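Local coordinates for protein enterochelin esterase (PDB 3MGA) that probably hydrolyses the ester bonds of ferric enterobactin, allowing the bacterium to recover iron from the imported siderophore, at residues R282-G287 and M397-P402. Sequence-based numbering, arbitrary orientation.
Sequences RTVVAG and MLLWQP
The indole NE1 of Trp400 donates a nearly straight hydrogen bond to the backbone O of Arg282, with NE1 and O 2.9 Å apart and an N-H...O angle of 168°. The acceptor lies close to the plane of the indole, whereas NE1 stands above the carbonyl plane of Arg282, 39° out of it. This bond gives the polar atom of a buried tryptophan a partner and helps to set the rotation of the ring. Alongside the bond, the aliphatic root of Arg282 rests near the pyrrole part of the indole, its CB 3.8 Å from Trp400 NE1; the rest of the arginine runs away in an extended chain to a salt bridge with Glu201.

Two residues further on, Val284 brings CG2 obliquely against the indole, displaced toward the rim, where it sits 3.9 Å from Trp400 CE2. The valine places CG1 anti to its backbone N (chi1 169°) and CG2 beside that nitrogen, and its two methyls share the work: CG2 meets the indole and also lies 4.0 Å from Leu399 CD1, while CG1 approaches the same leucine methyl. Val284 thus fits against both Leu399 and Trp400, with the latter bonded to the carbonyl two residues before the valine.

Trp400 breaks the helical path after helix 385-399 and occupies the N-cap position of helix 401-404. The contact joins this junction between two helices to the start of strand 284-288, which leads into a GxSxG sequence consistent with the nucleophile elbow of an alpha/beta hydrolase. Strands 204-207 and 308-312 flank that strand in the central sheet; Trp400 reaches Ala205 on the former, and Leu399 packs on Cys308 and Leu310 of the latter and on Val346 of strand 344-350.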
ATOM      1  N   ARG A 282      -6.177  19.069 -12.535  1.00 44.71           N
ATOM      2  CA  ARG A 282      -6.993  17.931 -12.095  1.00 43.94           C
ATOM      3  C   ARG A 282      -6.477  16.607 -12.637  1.00 41.84           C
ATOM      4  O   ARG A 282      -7.205  15.621 -12.652  1.00 42.03           O
ATOM      5  CB  ARG A 282      -8.465  18.102 -12.456  1.00 44.85           C
ATOM      6  CG  ARG A 282      -8.770  18.384 -13.911  1.00 47.32           C
ATOM      7  CD  ARG A 282     -10.260  18.256 -14.111  1.00 49.25           C
ATOM      8  NE  ARG A 282     -10.756  18.951 -15.288  1.00 55.76           N
ATOM      9  CZ  ARG A 282     -11.362  20.136 -15.273  1.00 57.69           C
ATOM     10  NH1 ARG A 282     -11.577  20.784 -14.136  1.00 59.06           N
ATOM     11  NH2 ARG A 282     -11.775  20.672 -16.414  1.00 63.99           N
ATOM     12  N   THR A 283      -5.216  16.597 -13.058  1.00 40.60           N
ATOM     13  CA  THR A 283      -4.587  15.417 -13.585  1.00 38.58           C
ATOM     14  C   THR A 283      -3.789  14.789 -12.457  1.00 38.43           C
ATOM     15  O   THR A 283      -2.820  15.377 -11.943  1.00 39.08           O
ATOM     16  CB  THR A 283      -3.698  15.753 -14.780  1.00 39.60           C
ATOM     17  OG1 THR A 283      -4.500  16.379 -15.800  1.00 42.25           O
ATOM     18  CG2 THR A 283      -3.061  14.500 -15.339  1.00 38.14           C
ATOM     19  N   VAL A 284      -4.194  13.583 -12.074  1.00 36.09           N
ATOM     20  CA  VAL A 284      -3.559  12.899 -10.981  1.00 34.20           C
ATOM     21  C   VAL A 284      -2.590  11.805 -11.369  1.00 33.54           C
ATOM     22  O   VAL A 284      -2.771  11.100 -12.349  1.00 33.32           O
ATOM     23  CB  VAL A 284      -4.616  12.260 -10.051  1.00 34.64           C
ATOM     24  CG1 VAL A 284      -3.949  11.298  -9.025  1.00 32.41           C
ATOM     25  CG2 VAL A 284      -5.437  13.339  -9.357  1.00 32.31           C
ATOM     26  N   VAL A 285      -1.540  11.699 -10.570  1.00 32.32           N
ATOM     27  CA  VAL A 285      -0.581  10.643 -10.680  1.00 31.41           C
ATOM     28  C   VAL A 285      -0.529  10.145  -9.231  1.00 31.01           C
ATOM     29  O   VAL A 285      -0.219  10.899  -8.302  1.00 30.59           O
ATOM     30  CB  VAL A 285       0.758  11.107 -11.225  1.00 33.53           C
ATOM     31  CG1 VAL A 285       1.753   9.980 -11.160  1.00 34.31           C
ATOM     32  CG2 VAL A 285       0.588  11.599 -12.684  1.00 32.73           C
ATOM     33  N   ALA A 286      -0.910   8.891  -9.039  1.00 30.06           N
ATOM     34  CA  ALA A 286      -0.956   8.301  -7.713  1.00 30.62           C
ATOM     35  C   ALA A 286      -0.132   7.029  -7.675  1.00 29.72           C
ATOM     36  O   ALA A 286      -0.172   6.233  -8.606  1.00 30.28           O
ATOM     37  CB  ALA A 286      -2.424   8.013  -7.327  1.00 28.99           C
ATOM     38  N   GLY A 287       0.610   6.834  -6.595  1.00 30.78           N
ATOM     39  CA  GLY A 287       1.446   5.643  -6.449  1.00 30.71           C
ATOM     40  C   GLY A 287       1.882   5.390  -5.017  1.00 32.31           C
ATOM     41  O   GLY A 287       1.786   6.273  -4.162  1.00 34.47           O
HETATM   42  N   MSE A 397     -10.108  12.326  -3.415  1.00 37.20           N
HETATM   43  CA  MSE A 397     -11.122  13.288  -2.939  1.00 38.90           C
HETATM   44  C   MSE A 397     -10.450  14.605  -2.541  1.00 38.47           C
HETATM   45  O   MSE A 397     -10.977  15.681  -2.804  1.00 41.52           O
HETATM   46  CB  MSE A 397     -11.935  12.695  -1.780  1.00 38.94           C
HETATM   47  CG  MSE A 397     -12.793  11.503  -2.197  1.00 42.48           C
HETATM   48 SE   MSE A 397     -13.636  10.518  -0.717  1.00 50.30          SE
HETATM   49  CE  MSE A 397     -14.679  11.968   0.050  1.00 53.76           C
ATOM     50  N   LEU A 398      -9.283  14.519  -1.918  1.00 36.79           N
ATOM     51  CA  LEU A 398      -8.537  15.715  -1.547  1.00 37.31           C
ATOM     52  C   LEU A 398      -8.006  16.420  -2.780  1.00 37.43           C
ATOM     53  O   LEU A 398      -8.229  17.620  -2.966  1.00 38.11           O
ATOM     54  CB  LEU A 398      -7.373  15.371  -0.622  1.00 36.23           C
ATOM     55  CG  LEU A 398      -7.806  14.904   0.752  1.00 37.10           C
ATOM     56  CD1 LEU A 398      -6.583  14.527   1.612  1.00 32.32           C
ATOM     57  CD2 LEU A 398      -8.645  16.020   1.415  1.00 33.04           C
ATOM     58  N   LEU A 399      -7.306  15.676  -3.628  1.00 36.08           N
ATOM     59  CA  LEU A 399      -6.763  16.258  -4.849  1.00 37.76           C
ATOM     60  C   LEU A 399      -7.845  16.862  -5.758  1.00 38.40           C
ATOM     61  O   LEU A 399      -7.595  17.852  -6.436  1.00 40.29           O
ATOM     62  CB  LEU A 399      -5.927  15.237  -5.615  1.00 36.75           C
ATOM     63  CG  LEU A 399      -4.650  14.823  -4.890  1.00 38.58           C
ATOM     64  CD1 LEU A 399      -3.952  13.687  -5.624  1.00 38.61           C
ATOM     65  CD2 LEU A 399      -3.724  16.023  -4.713  1.00 37.49           C
ATOM     66  N   TRP A 400      -9.036  16.269  -5.774  1.00 37.26           N
ATOM     67  CA  TRP A 400     -10.122  16.787  -6.610  1.00 37.15           C
ATOM     68  C   TRP A 400     -11.181  17.537  -5.828  1.00 38.83           C
ATOM     69  O   TRP A 400     -12.252  17.814  -6.350  1.00 39.32           O
ATOM     70  CB  TRP A 400     -10.810  15.671  -7.409  1.00 35.82           C
ATOM     71  CG  TRP A 400     -10.021  15.106  -8.515  1.00 32.86           C
ATOM     72  CD1 TRP A 400      -9.240  15.791  -9.398  1.00 34.13           C
ATOM     73  CD2 TRP A 400     -10.053  13.758  -8.975  1.00 34.31           C
ATOM     74  NE1 TRP A 400      -8.719  14.937 -10.334  1.00 33.04           N
ATOM     75  CE2 TRP A 400      -9.215  13.682 -10.103  1.00 34.95           C
ATOM     76  CE3 TRP A 400     -10.696  12.596  -8.529  1.00 34.14           C
ATOM     77  CZ2 TRP A 400      -9.001  12.495 -10.790  1.00 35.74           C
ATOM     78  CZ3 TRP A 400     -10.482  11.425  -9.204  1.00 34.48           C
ATOM     79  CH2 TRP A 400      -9.644  11.380 -10.330  1.00 36.96           C
ATOM     80  N   GLN A 401     -10.876  17.895  -4.585  1.00 41.23           N
ATOM     81  CA  GLN A 401     -11.837  18.614  -3.743  1.00 43.53           C
ATOM     82  C   GLN A 401     -12.476  19.832  -4.431  1.00 45.48           C
ATOM     83  O   GLN A 401     -13.670  20.035  -4.294  1.00 46.35           O
ATOM     84  CB  GLN A 401     -11.193  19.036  -2.428  1.00 43.52           C
ATOM     85  CG  GLN A 401     -12.192  19.483  -1.376  1.00 48.43           C
ATOM     86  CD  GLN A 401     -11.518  19.829  -0.057  1.00 55.18           C
ATOM     87  OE1 GLN A 401     -11.776  19.194   0.970  1.00 60.99           O
ATOM     88  NE2 GLN A 401     -10.607  20.794  -0.092  1.00 57.18           N
ATOM     89  N   PRO A 402     -11.685  20.646  -5.160  1.00 48.30           N
ATOM     90  CA  PRO A 402     -12.286  21.821  -5.823  1.00 51.97           C
ATOM     91  C   PRO A 402     -13.409  21.482  -6.810  1.00 53.53           C
ATOM     92  O   PRO A 402     -14.450  22.132  -6.787  1.00 55.75           O
ATOM     93  CB  PRO A 402     -11.100  22.470  -6.551  1.00 52.47           C
ATOM     94  CG  PRO A 402      -9.900  22.046  -5.768  1.00 51.77           C
ATOM     95  CD  PRO A 402     -10.210  20.655  -5.262  1.00 47.76           C
TER